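Local coordinates for uncharacterized protein YLR301W (Saccharomyces cerevisiae, PDB 3RBY) that is of unknown function and non-essential, but interacts with HRR25 and may also interact with SEC72, at residues 3-8 with 131-136; 22-27 with 174-179; 32-37 with 169-174; 193-198 with 205-210. All blocks are in the same frame, centred on the assembly; numbering follows the deposited sequence.

Interaction 1: 3-8 with 131-136; sequences PALLKR and QPVDPS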
loop_
_atom_site.group_PDB
_atom_site.type_symbol
_atom_site.label_atom_id
_atom_site.label_comp_id
_atom_site.label_asym_id
_atom_site.label_seq_id
_atom_site.Cartn_x
_atom_site.Cartn_y
_atom_site.Cartn_z
ATOM N N PRO A 3 -6.978 18.065 0.332
ATOM C CA PRO A 3 -6.628 17.372 1.576
ATOM C C PRO A 3 -5.931 16.035 1.258
ATOM O O PRO A 3 -5.922 15.576 0.102
ATOM C CB PRO A 3 -7.987 17.125 2.224
ATOM C CG PRO A 3 -8.922 16.958 1.048
ATOM C CD PRO A 3 -8.390 17.862 -0.041
ATOM N N ALA A 4 -5.326 15.425 2.269
ATOM C CA ALA A 4 -4.626 14.171 2.073
ATOM C C ALA A 4 -4.988 13.168 3.166
ATOM O O ALA A 4 -5.138 13.531 4.351
ATOM C CB ALA A 4 -3.125 14.406 2.029
ATOM N N LEU A 5 -5.135 11.912 2.754
ATOM C CA LEU A 5 -5.355 10.797 3.665
ATOM C C LEU A 5 -4.274 9.759 3.374
ATOM O O LEU A 5 -4.270 9.157 2.303
ATOM C CB LEU A 5 -6.719 10.172 3.381
ATOM C CG LEU A 5 -7.600 9.622 4.507
ATOM C CD1 LEU A 5 -8.385 8.407 4.032
ATOM C CD2 LEU A 5 -6.809 9.290 5.747
ATOM N N LEU A 6 -3.355 9.543 4.308
ATOM C CA LEU A 6 -2.314 8.531 4.099
ATOM C C LEU A 6 -2.379 7.333 5.059
ATOM O O LEU A 6 -2.602 7.489 6.264
ATOM C CB LEU A 6 -0.926 9.166 4.136
ATOM C CG LEU A 6 -0.841 10.303 3.113
ATOM C CD1 LEU A 6 -1.104 11.619 3.815
ATOM C CD2 LEU A 6 0.511 10.329 2.396
ATOM N N LYS A 7 -2.176 6.140 4.503
ATOM C CA LYS A 7 -2.181 4.901 5.266
ATOM C C LYS A 7 -0.727 4.477 5.442
ATOM O O LYS A 7 0.023 4.410 4.456
ATOM C CB LYS A 7 -2.960 3.836 4.508
ATOM C CG LYS A 7 -3.314 2.608 5.328
ATOM C CD LYS A 7 -2.224 1.536 5.269
ATOM C CE LYS A 7 -2.480 0.465 6.349
ATOM N NZ LYS A 7 -1.439 -0.611 6.368
ATOM N N ARG A 8 -0.296 4.243 6.681
ATOM C CA ARG A 8 1.100 3.862 6.873
ATOM C C ARG A 8 1.301 2.401 6.480
ATOM O O ARG A 8 0.491 1.546 6.844
ATOM C CB ARG A 8 1.585 4.111 8.305
ATOM C CG ARG A 8 3.076 3.872 8.425
ATOM C CD ARG A 8 3.732 4.590 9.589
ATOM N NE ARG A 8 3.273 4.132 10.901
ATOM C CZ ARG A 8 3.646 2.993 11.461
ATOM N NH1 ARG A 8 4.460 2.187 10.797
ATOM N NH2 ARG A 8 3.200 2.639 12.665
ATOM N N GLN A 131 1.168 5.385 2.061
ATOM C CA GLN A 131 0.327 5.187 0.903
ATOM C C GLN A 131 -0.814 6.220 0.868
ATOM O O GLN A 131 -1.714 6.193 1.714
ATOM C CB GLN A 131 -0.266 3.777 0.920
ATOM C CG GLN A 131 -1.249 3.556 -0.223
ATOM C CD GLN A 131 -0.549 3.515 -1.569
ATOM O OE1 GLN A 131 0.162 2.546 -1.872
ATOM N NE2 GLN A 131 -0.728 4.566 -2.380
ATOM N N PRO A 132 -0.770 7.145 -0.102
ATOM C CA PRO A 132 -1.917 8.040 -0.290
ATOM C C PRO A 132 -3.095 7.219 -0.768
ATOM O O PRO A 132 -2.961 6.343 -1.646
ATOM C CB PRO A 132 -1.460 8.989 -1.413
ATOM C CG PRO A 132 0.061 8.867 -1.428
ATOM C CD PRO A 132 0.350 7.453 -1.012
ATOM N N VAL A 133 -4.253 7.535 -0.217
ATOM C CA VAL A 133 -5.448 6.750 -0.427
ATOM C C VAL A 133 -6.590 7.724 -0.800
ATOM O O VAL A 133 -6.480 8.936 -0.559
ATOM C CB VAL A 133 -5.667 5.889 0.856
ATOM C CG1 VAL A 133 -6.894 6.290 1.640
ATOM C CG2 VAL A 133 -5.643 4.398 0.530
ATOM N N ASP A 134 -7.656 7.225 -1.418
ATOM C CA ASP A 134 -8.715 8.104 -1.926
ATOM C C ASP A 134 -9.814 8.236 -0.884
ATOM O O ASP A 134 -10.588 7.293 -0.662
ATOM C CB ASP A 134 -9.290 7.568 -3.239
ATOM C CG ASP A 134 -10.454 8.415 -3.770
ATOM O OD1 ASP A 134 -11.020 9.218 -2.997
ATOM O OD2 ASP A 134 -10.811 8.268 -4.962
ATOM N N PRO A 135 -9.883 9.411 -0.234
ATOM C CA PRO A 135 -10.757 9.624 0.929
ATOM C C PRO A 135 -12.227 9.602 0.581
ATOM O O PRO A 135 -13.063 9.506 1.477
ATOM C CB PRO A 135 -10.352 11.023 1.435
ATOM C CG PRO A 135 -9.667 11.676 0.287
ATOM C CD PRO A 135 -8.994 10.562 -0.475
ATOM N N SER A 136 -12.541 9.696 -0.702
ATOM C CA SER A 136 -13.936 9.687 -1.117
ATOM C C SER A 136 -14.500 8.271 -1.268
ATOM O O SER A 136 -15.671 8.124 -1.607
ATOM C CB SER A 136 -14.135 10.498 -2.392
ATOM O OG SER A 136 -13.355 9.986 -3.457
HETATM O O HOH W 1 -5.105 11.615 -0.339
#
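L5 meets V133 through backbone and side chain, and P135 through its side chain alone. Its O accepts V133 N at 3.0 Å, with the donor almost on the line of the C=O bond (177°), while a water that accepts from L5 N donates to V133 O and so carries the pairing beyond the last direct bond. L5 and V133 point the same way, and the methyl L5 CD1 rests 3.5 Å from V133 CG1 and 4.2 Å from P135 CB. L6 forms an antiparallel non-hydrogen-bonded pair with P132: the two side chains cross at a slant, L6 CD2 lies 4.1 Å from P132 CG, and the L6 CA-H makes a bent CA-H...O contact with Q131 O. K7 follows as a hydrogen-bonded pair with Q131. K7 N reaches Q131 O at 2.8 Å in a nearly straight bond (174° at H), and Q131 N returns to K7 O at the same length. The K7 chain bends at chi2 (-89°), bringing NZ to R8 O at 2.9 Å, whereas Q131 NE2 turns to P132 O. This pairing seats strand 4-12 between strands 124-132 and 24-27 in the larger antiparallel sheet; L5 also packs on L24 and S26, and P135 touches I173 of strand 166-173.

Interaction 2: 22-27 with 174-179; sequences FTLSSV and GRWIQG
Q178 places CG anti to its carbonyl carbon (chi1 -65°) and runs extended from there, which carries its amide to L24 O and the S26 side chain; S26, turned about CA-CB in the same sense (chi1 -49°), brings OG to meet it. This is orthogonal packing of two beta sheets: the axes of strands 24-27 and 176-179 cross at 93° and pass 8.3 Å apart, so no backbone ladder forms and side chains, led by Q178, bridge the gap to the facing strand. The NE2 nitrogen of Q178 donates twice, to L24 O at 3.0 Å and to S26 OG at 2.8 Å. L24 O lies in the plane of the amide, but the donor stands above the L24 carbonyl plane. The other end of the amide is also held, since OE1 accepts from R196 NH2, and these three bonds fix which way round the amide sits. With an alanine at Q178, L24 O and S26 OG would probably lose their shared donor, and R196 NH2 its acceptor, in a buried position. A water accepts from S26 OG and donates to W176 O, linking the sheets a second time. W176 NE1 is bonded to R137 O. Beside this polar group the L24 side chain crosses that of W176 at about a right angle, and its CD1 methyl meets the indole obliquely, 3.5 Å from W176 CE3 and 3.6 Å from W176 CZ3.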
loop_
_atom_site.group_PDB
_atom_site.type_symbol
_atom_site.label_atom_id
_atom_site.label_comp_id
_atom_site.label_asym_id
_atom_site.label_seq_id
_atom_site.Cartn_x
_atom_site.Cartn_y
_atom_site.Cartn_z
ATOM N N PHE A 22 -2.816 0.056 12.295
ATOM C CA PHE A 22 -3.668 0.457 11.184
ATOM C C PHE A 22 -3.684 1.990 11.190
ATOM O O PHE A 22 -4.710 2.610 11.470
ATOM C CB PHE A 22 -5.082 -0.094 11.356
ATOM C CG PHE A 22 -6.040 0.349 10.287
ATOM C CD1 PHE A 22 -7.405 0.179 10.447
ATOM C CD2 PHE A 22 -5.575 0.937 9.123
ATOM C CE1 PHE A 22 -8.288 0.585 9.465
ATOM C CE2 PHE A 22 -6.454 1.346 8.137
ATOM C CZ PHE A 22 -7.811 1.169 8.308
ATOM N N THR A 23 -2.530 2.589 10.894
ATOM C CA THR A 23 -2.329 4.019 10.989
ATOM C C THR A 23 -2.855 4.776 9.760
ATOM O O THR A 23 -2.558 4.428 8.604
ATOM C CB THR A 23 -0.844 4.334 11.178
ATOM O OG1 THR A 23 -0.445 3.897 12.475
ATOM C CG2 THR A 23 -0.573 5.857 11.035
ATOM N N LEU A 24 -3.616 5.832 10.026
ATOM C CA LEU A 24 -4.068 6.755 8.999
ATOM C C LEU A 24 -3.671 8.152 9.459
ATOM O O LEU A 24 -3.911 8.516 10.620
ATOM C CB LEU A 24 -5.594 6.681 8.829
ATOM C CG LEU A 24 -6.206 5.511 8.040
ATOM C CD1 LEU A 24 -7.720 5.578 8.009
ATOM C CD2 LEU A 24 -5.682 5.468 6.614
ATOM N N SER A 25 -3.062 8.934 8.568
ATOM C CA SER A 25 -2.827 10.356 8.844
ATOM C C SER A 25 -3.737 11.222 7.985
ATOM O O SER A 25 -3.773 11.076 6.757
ATOM C CB SER A 25 -1.367 10.735 8.617
ATOM O OG SER A 25 -0.508 10.107 9.566
ATOM N N SER A 26 -4.488 12.109 8.639
ATOM C CA SER A 26 -5.356 13.045 7.939
ATOM C C SER A 26 -4.734 14.442 7.905
ATOM O O SER A 26 -4.440 15.034 8.958
ATOM C CB SER A 26 -6.734 13.126 8.611
ATOM O OG SER A 26 -7.279 11.843 8.849
ATOM N N VAL A 27 -4.552 14.979 6.701
ATOM C CA VAL A 27 -4.102 16.360 6.570
ATOM C C VAL A 27 -5.164 17.163 5.823
ATOM O O VAL A 27 -5.426 16.921 4.640
ATOM C CB VAL A 27 -2.742 16.454 5.860
ATOM C CG1 VAL A 27 -2.269 17.917 5.809
ATOM C CG2 VAL A 27 -1.709 15.588 6.580
ATOM N N GLY A 174 -13.271 13.612 3.085
ATOM C CA GLY A 174 -14.188 12.755 2.362
ATOM C C GLY A 174 -15.023 11.939 3.333
ATOM O O GLY A 174 -15.728 12.513 4.191
ATOM N N ARG A 175 -14.928 10.611 3.223
ATOM C CA ARG A 175 -15.708 9.724 4.075
ATOM C C ARG A 175 -15.036 9.407 5.406
ATOM O O ARG A 175 -15.659 8.821 6.298
ATOM C CB ARG A 175 -16.023 8.427 3.339
ATOM C CG ARG A 175 -16.968 8.591 2.145
ATOM C CD ARG A 175 -17.176 7.229 1.504
ATOM N NE ARG A 175 -18.560 6.993 1.106
ATOM C CZ ARG A 175 -19.126 7.595 0.072
ATOM N NH1 ARG A 175 -18.430 8.475 -0.641
ATOM N NH2 ARG A 175 -20.387 7.329 -0.237
ATOM N N TRP A 176 -13.778 9.812 5.554
ATOM C CA TRP A 176 -12.974 9.384 6.709
ATOM C C TRP A 176 -12.776 10.465 7.778
ATOM O O TRP A 176 -12.189 11.522 7.517
ATOM C CB TRP A 176 -11.608 8.877 6.254
ATOM C CG TRP A 176 -11.660 7.672 5.369
ATOM C CD1 TRP A 176 -11.922 7.652 4.029
ATOM C CD2 TRP A 176 -11.415 6.299 5.753
ATOM N NE1 TRP A 176 -11.872 6.357 3.557
ATOM C CE2 TRP A 176 -11.563 5.508 4.590
ATOM C CE3 TRP A 176 -11.105 5.669 6.963
ATOM C CZ2 TRP A 176 -11.400 4.102 4.602
ATOM C CZ3 TRP A 176 -10.936 4.270 6.978
ATOM C CH2 TRP A 176 -11.084 3.507 5.807
ATOM N N ILE A 177 -13.236 10.169 8.991
ATOM C CA ILE A 177 -13.150 11.110 10.090
ATOM C C ILE A 177 -12.226 10.573 11.177
ATOM O O ILE A 177 -12.400 9.444 11.641
ATOM C CB ILE A 177 -14.538 11.363 10.717
ATOM C CG1 ILE A 177 -15.462 12.089 9.724
ATOM C CG2 ILE A 177 -14.414 12.160 12.006
ATOM C CD1 ILE A 177 -16.437 11.173 9.000
ATOM N N GLN A 178 -11.248 11.381 11.583
ATOM C CA GLN A 178 -10.437 11.070 12.749
ATOM C C GLN A 178 -10.474 12.240 13.721
ATOM O O GLN A 178 -10.483 13.406 13.299
ATOM C CB GLN A 178 -9.007 10.741 12.354
ATOM C CG GLN A 178 -8.885 9.489 11.517
ATOM C CD GLN A 178 -7.454 9.036 11.403
ATOM O OE1 GLN A 178 -7.094 7.950 11.890
ATOM N NE2 GLN A 178 -6.617 9.863 10.771
ATOM N N GLY A 179 -10.513 11.922 15.012
ATOM C CA GLY A 179 -10.652 12.932 16.039
ATOM C C GLY A 179 -10.011 12.564 17.370
ATOM O O GLY A 179 -9.782 11.383 17.665
HETATM O O HOH W 2 -9.799 12.131 8.612
#

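Interaction 3: 32-37 with 169-174; sequences HYISLR and LVIVIG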
loop_
_atom_site.group_PDB
_atom_site.type_symbol
_atom_site.label_atom_id
_atom_site.label_comp_id
_atom_site.label_asym_id
_atom_site.label_seq_id
_atom_site.Cartn_x
_atom_site.Cartn_y
_atom_site.Cartn_z
ATOM N N HIS A 32 -4.350 21.361 8.852
ATOM C CA HIS A 32 -4.514 20.736 10.168
ATOM C C HIS A 32 -4.323 19.210 10.018
ATOM O O HIS A 32 -4.689 18.628 8.981
ATOM C CB HIS A 32 -5.894 21.063 10.743
ATOM C CG HIS A 32 -6.266 22.506 10.622
ATOM N ND1 HIS A 32 -5.486 23.521 11.146
ATOM C CD2 HIS A 32 -7.309 23.117 10.006
ATOM C CE1 HIS A 32 -6.042 24.685 10.872
ATOM N NE2 HIS A 32 -7.151 24.470 10.182
ATOM N N TYR A 33 -3.742 18.568 11.032
ATOM C CA TYR A 33 -3.373 17.156 10.915
ATOM C C TYR A 33 -3.634 16.343 12.192
ATOM O O TYR A 33 -3.488 16.859 13.311
ATOM C CB TYR A 33 -1.893 17.037 10.520
ATOM C CG TYR A 33 -0.957 17.547 11.591
ATOM C CD1 TYR A 33 -0.491 16.701 12.589
ATOM C CD2 TYR A 33 -0.544 18.883 11.616
ATOM C CE1 TYR A 33 0.364 17.156 13.580
ATOM C CE2 TYR A 33 0.318 19.352 12.611
ATOM C CZ TYR A 33 0.762 18.480 13.589
ATOM O OH TYR A 33 1.612 18.925 14.581
ATOM N N ILE A 34 -4.020 15.077 12.008
ATOM C CA ILE A 34 -4.111 14.094 13.094
ATOM C C ILE A 34 -3.597 12.742 12.590
ATOM O O ILE A 34 -3.744 12.413 11.408
ATOM C CB ILE A 34 -5.557 13.936 13.592
ATOM C CG1 ILE A 34 -5.634 12.970 14.776
ATOM C CG2 ILE A 34 -6.448 13.454 12.473
ATOM C CD1 ILE A 34 -6.910 13.125 15.576
ATOM N N SER A 35 -2.983 11.968 13.476
ATOM C CA SER A 35 -2.505 10.642 13.118
ATOM C C SER A 35 -2.832 9.652 14.239
ATOM O O SER A 35 -2.275 9.757 15.335
ATOM C CB SER A 35 -0.995 10.668 12.831
ATOM O OG SER A 35 -0.541 9.432 12.297
ATOM N N LEU A 36 -3.756 8.719 13.976
ATOM C CA LEU A 36 -4.143 7.699 14.960
ATOM C C LEU A 36 -3.470 6.385 14.587
ATOM O O LEU A 36 -3.495 5.986 13.413
ATOM C CB LEU A 36 -5.662 7.532 15.022
ATOM C CG LEU A 36 -6.402 8.820 15.390
ATOM C CD1 LEU A 36 -7.919 8.598 15.493
ATOM C CD2 LEU A 36 -5.837 9.394 16.693
ATOM N N ARG A 37 -2.843 5.724 15.565
ATOM C CA ARG A 37 -2.034 4.529 15.266
ATOM C C ARG A 37 -2.425 3.300 16.098
ATOM O O ARG A 37 -1.592 2.709 16.788
ATOM C CB ARG A 37 -0.538 4.864 15.387
ATOM C CG ARG A 37 -0.198 6.205 14.666
ATOM C CD ARG A 37 1.291 6.449 14.386
ATOM N NE ARG A 37 1.438 7.571 13.463
ATOM C CZ ARG A 37 2.579 8.008 12.935
ATOM N NH1 ARG A 37 3.731 7.428 13.236
ATOM N NH2 ARG A 37 2.560 9.035 12.084
ATOM N N LEU A 169 -9.687 17.974 18.453
ATOM C CA LEU A 169 -9.652 18.252 17.020
ATOM C C LEU A 169 -10.340 17.101 16.300
ATOM O O LEU A 169 -10.028 15.931 16.546
ATOM C CB LEU A 169 -8.199 18.303 16.552
ATOM C CG LEU A 169 -7.636 19.440 15.695
ATOM C CD1 LEU A 169 -6.811 18.882 14.560
ATOM C CD2 LEU A 169 -8.717 20.373 15.183
ATOM N N VAL A 170 -11.269 17.416 15.409
ATOM C CA VAL A 170 -11.826 16.402 14.522
ATOM C C VAL A 170 -11.552 16.829 13.082
ATOM O O VAL A 170 -11.798 17.980 12.710
ATOM C CB VAL A 170 -13.330 16.182 14.779
ATOM C CG1 VAL A 170 -13.929 15.234 13.738
ATOM C CG2 VAL A 170 -13.524 15.605 16.161
ATOM N N ILE A 171 -10.992 15.918 12.290
ATOM C CA ILE A 171 -10.642 16.217 10.900
ATOM C C ILE A 171 -11.407 15.296 9.962
ATOM O O ILE A 171 -11.261 14.061 10.025
ATOM C CB ILE A 171 -9.114 16.100 10.655
ATOM C CG1 ILE A 171 -8.376 17.170 11.459
ATOM C CG2 ILE A 171 -8.800 16.229 9.161
ATOM C CD1 ILE A 171 -6.877 17.057 11.409
ATOM N N VAL A 172 -12.239 15.909 9.114
ATOM C CA VAL A 172 -13.106 15.188 8.191
ATOM C C VAL A 172 -12.560 15.291 6.755
ATOM O O VAL A 172 -12.577 16.373 6.143
ATOM C CB VAL A 172 -14.569 15.747 8.244
ATOM C CG1 VAL A 172 -15.504 14.962 7.323
ATOM C CG2 VAL A 172 -15.114 15.714 9.660
ATOM N N ILE A 173 -12.090 14.170 6.213
ATOM C CA ILE A 173 -11.666 14.137 4.816
ATOM C C ILE A 173 -12.462 13.107 4.011
ATOM O O ILE A 173 -12.334 11.876 4.211
ATOM C CB ILE A 173 -10.170 13.850 4.681
ATOM C CG1 ILE A 173 -9.378 14.815 5.576
ATOM C CG2 ILE A 173 -9.741 13.963 3.210
ATOM C CD1 ILE A 173 -7.880 14.595 5.519
ATOM N N GLY A 174 -13.271 13.612 3.085
ATOM C CA GLY A 174 -14.188 12.755 2.362
ATOM C C GLY A 174 -15.023 11.939 3.333
ATOM O O GLY A 174 -15.728 12.513 4.191
#
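I171 reaches across to the backbone of H32-I34, and its side chain shows how the two strands fit. At the base, CB lies 4.2 Å from I34 CG2. The torsion at chi1 (-65°) sets CG1 anti to the carbonyl carbon, and the extended chi2 (174°) then sends the terminal methyl onward to the opposing strand. That methyl, I171 CD1, lies against main chain more than side chain: it is 3.4 Å from Y33 C, 3.5 Å from I34 N and 3.6 Å from H32 C. It also has side-chain neighbours, with I34 CG2 at 3.8 Å and H32 CB at 4.2 Å, so one carbon touches three successive residues. The I34 and I171 side chains run alongside in opposing senses, each directed at the other strand. L169 adds a lighter contact alongside, its CD1 4.1 Å from Y33 O, while I34 CD1 comes near L169 O. The strand axes, 7.6 Å apart and crossed at 93°, are those of orthogonally packed sheets, consistent with an apolar interface in which methyl groups fill the space between two backbones. The polar ends are engaged elsewhere: H32 ND1 with N59 N and Y33 OH with T61 OG1. Strand 33-38 lies between strands 24-27 and 51-57 in the larger sheet, and strand 166-173 lies between strands 156-161 and 176-183 in the smaller one.

Interaction 4: 193-198 with 205-210; sequences NFIRLL and SEFLLS
A classic beta bulge sets two residues, L208 and L209, opposite the single R196 and shifts the register by one residue between R196 and L197. R196 O takes L208 N at 2.9 Å and a second, weak bond from L209 N, while R196 N donates to L209 O in an almost straight bond (173° at H) of 3.0 Å. Beyond the bulge regular pairing resumes: L198 N reaches E206 O at 2.8 Å with the donor in the carbonyl plane, and E206 N returns to L198 O. On the face that carries I195, L197 and F207, the leucine lies over the phenylalanine ring. L197 chi1 (-118°) sits away from any staggered position, and it places CD2 4.0 Å from the F207 ring centroid, 5° off the ring normal, a well-centred CH-pi contact. I195 CG2 approaches the same ring at its edge, 4.3 Å from F207 CE1. These strands, 192-199 and 205-211, form a beta hairpin at the margin of the smaller antiparallel sheet, and the edge strand bends at L208. An alanine at L197 has no methyl to lay over the ring, and F207 would probably be left with that face uncovered by this strand and freer to turn. On the other face, R196 and L209 pack CB to CB at 4.0 Å, and L209 CD1 stands 4.3 Å above the plane of the R196 guanidinium, toward its rim. That guanidinium reaches into the space between the sheets, where NH1 donates to F22 O, NH2 donates to Q178 OE1, and the group makes a cation-pi contact with F22.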
loop_
_atom_site.group_PDB
_atom_site.type_symbol
_atom_site.label_atom_id
_atom_site.label_comp_id
_atom_site.label_asym_id
_atom_site.label_seq_id
_atom_site.Cartn_x
_atom_site.Cartn_y
_atom_site.Cartn_z
ATOM N N ASN A 193 -9.581 10.490 24.565
ATOM C CA ASN A 193 -10.651 10.000 23.691
ATOM C C ASN A 193 -10.261 10.110 22.205
ATOM O O ASN A 193 -9.691 11.122 21.779
ATOM C CB ASN A 193 -11.968 10.747 23.941
ATOM C CG ASN A 193 -12.361 10.774 25.407
ATOM O OD1 ASN A 193 -13.166 9.951 25.869
ATOM N ND2 ASN A 193 -11.808 11.738 26.147
ATOM N N PHE A 194 -10.543 9.061 21.427
ATOM C CA PHE A 194 -10.285 9.085 19.991
ATOM C C PHE A 194 -11.448 8.452 19.258
ATOM O O PHE A 194 -12.134 7.584 19.796
ATOM C CB PHE A 194 -9.021 8.306 19.626
ATOM C CG PHE A 194 -7.790 8.751 20.362
ATOM C CD1 PHE A 194 -7.132 9.928 20.009
ATOM C CD2 PHE A 194 -7.277 7.981 21.406
ATOM C CE1 PHE A 194 -5.983 10.339 20.692
ATOM C CE2 PHE A 194 -6.132 8.380 22.094
ATOM C CZ PHE A 194 -5.480 9.562 21.738
ATOM N N ILE A 195 -11.667 8.874 18.024
ATOM C CA ILE A 195 -12.611 8.182 17.170
ATOM C C ILE A 195 -12.085 8.126 15.746
ATOM O O ILE A 195 -11.373 9.041 15.287
ATOM C CB ILE A 195 -13.967 8.868 17.161
ATOM C CG1 ILE A 195 -13.794 10.324 16.744
ATOM C CG2 ILE A 195 -14.603 8.787 18.540
ATOM C CD1 ILE A 195 -15.062 10.945 16.182
ATOM N N ARG A 196 -12.411 7.029 15.076
ATOM C CA ARG A 196 -12.221 6.907 13.647
ATOM C C ARG A 196 -13.586 6.514 13.122
ATOM O O ARG A 196 -14.132 5.476 13.502
ATOM C CB ARG A 196 -11.196 5.836 13.317
ATOM C CG ARG A 196 -10.028 6.355 12.524
ATOM C CD ARG A 196 -9.746 5.492 11.329
ATOM N NE ARG A 196 -8.964 4.320 11.677
ATOM C CZ ARG A 196 -7.651 4.296 11.924
ATOM N NH1 ARG A 196 -7.077 3.139 12.210
ATOM N NH2 ARG A 196 -6.905 5.391 11.894
ATOM N N LEU A 197 -14.158 7.376 12.296
ATOM C CA LEU A 197 -15.526 7.201 11.856
ATOM C C LEU A 197 -15.518 7.120 10.340
ATOM O O LEU A 197 -14.746 7.828 9.689
ATOM C CB LEU A 197 -16.344 8.413 12.286
ATOM C CG LEU A 197 -17.527 8.298 13.237
ATOM C CD1 LEU A 197 -18.213 9.651 13.267
ATOM C CD2 LEU A 197 -18.511 7.199 12.811
ATOM N N LEU A 198 -16.369 6.266 9.774
ATOM C CA LEU A 198 -16.442 6.128 8.328
ATOM C C LEU A 198 -17.881 6.287 7.875
ATOM O O LEU A 198 -18.774 5.574 8.360
ATOM C CB LEU A 198 -15.884 4.766 7.892
ATOM C CG LEU A 198 -15.899 4.388 6.402
ATOM C CD1 LEU A 198 -14.972 5.286 5.593
ATOM C CD2 LEU A 198 -15.503 2.912 6.222
ATOM N N SER A 205 -22.963 6.084 9.119
ATOM C CA SER A 205 -21.571 6.144 9.543
ATOM C C SER A 205 -21.296 5.005 10.497
ATOM O O SER A 205 -22.197 4.503 11.165
ATOM C CB SER A 205 -21.255 7.476 10.221
ATOM O OG SER A 205 -21.384 8.539 9.302
ATOM N N GLU A 206 -20.045 4.593 10.563
ATOM C CA GLU A 206 -19.706 3.462 11.396
ATOM C C GLU A 206 -18.386 3.717 12.109
ATOM O O GLU A 206 -17.472 4.327 11.538
ATOM C CB GLU A 206 -19.671 2.193 10.530
ATOM C CG GLU A 206 -18.559 1.199 10.862
ATOM C CD GLU A 206 -18.673 -0.089 10.042
ATOM O OE1 GLU A 206 -17.822 -0.988 10.242
ATOM O OE2 GLU A 206 -19.615 -0.196 9.207
ATOM N N PHE A 207 -18.297 3.274 13.362
ATOM C CA PHE A 207 -17.096 3.466 14.183
ATOM C C PHE A 207 -16.084 2.383 13.931
ATOM O O PHE A 207 -16.290 1.237 14.323
ATOM C CB PHE A 207 -17.452 3.469 15.679
ATOM C CG PHE A 207 -18.173 4.712 16.126
ATOM C CD1 PHE A 207 -17.461 5.847 16.506
ATOM C CD2 PHE A 207 -19.560 4.760 16.149
ATOM C CE1 PHE A 207 -18.126 7.011 16.910
ATOM C CE2 PHE A 207 -20.232 5.918 16.548
ATOM C CZ PHE A 207 -19.514 7.043 16.929
ATOM N N LEU A 208 -14.977 2.736 13.301
ATOM C CA LEU A 208 -13.905 1.778 13.087
ATOM C C LEU A 208 -13.112 1.625 14.373
ATOM O O LEU A 208 -12.442 0.614 14.607
ATOM C CB LEU A 208 -12.986 2.266 11.973
ATOM C CG LEU A 208 -13.655 2.466 10.618
ATOM C CD1 LEU A 208 -12.593 2.662 9.546
ATOM C CD2 LEU A 208 -14.576 1.284 10.266
ATOM N N LEU A 209 -13.195 2.654 15.204
ATOM C CA LEU A 209 -12.422 2.724 16.423
ATOM C C LEU A 209 -13.033 3.814 17.301
ATOM O O LEU A 209 -13.561 4.821 16.802
ATOM C CB LEU A 209 -10.967 3.000 16.071
ATOM C CG LEU A 209 -9.962 3.633 17.016
ATOM C CD1 LEU A 209 -8.682 3.809 16.224
ATOM C CD2 LEU A 209 -10.434 4.986 17.520
ATOM N N SER A 210 -13.013 3.573 18.607
ATOM C CA SER A 210 -13.632 4.464 19.576
ATOM C C SER A 210 -13.059 4.180 20.954
ATOM O O SER A 210 -13.333 3.141 21.554
ATOM C CB SER A 210 -15.150 4.278 19.585
ATOM O OG SER A 210 -15.741 4.960 20.677
#

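From the N terminus, segments 3-8, 22-27 and 32-37 open interactions 1, 2 and 3 in turn. Interaction 1 closes first, at 131-136, joining neighbouring strands of the larger sheet across 122 residues. Interaction 3 closes next, at 169-174, and interaction 2 directly after it, at 174-179, so 3 is nested inside 2 and the two share G174. Interaction 1 crosses both, because it opens before them and closes inside their loops. Interactions 2 and 3, with centres about 5 Å apart, tie the larger sheet to the smaller. Interaction 4 follows in series as a local hairpin of the smaller sheet, its centre about 10 Å from that of interaction 2, which it touches through R196 and through W176 packing on L198 and L208.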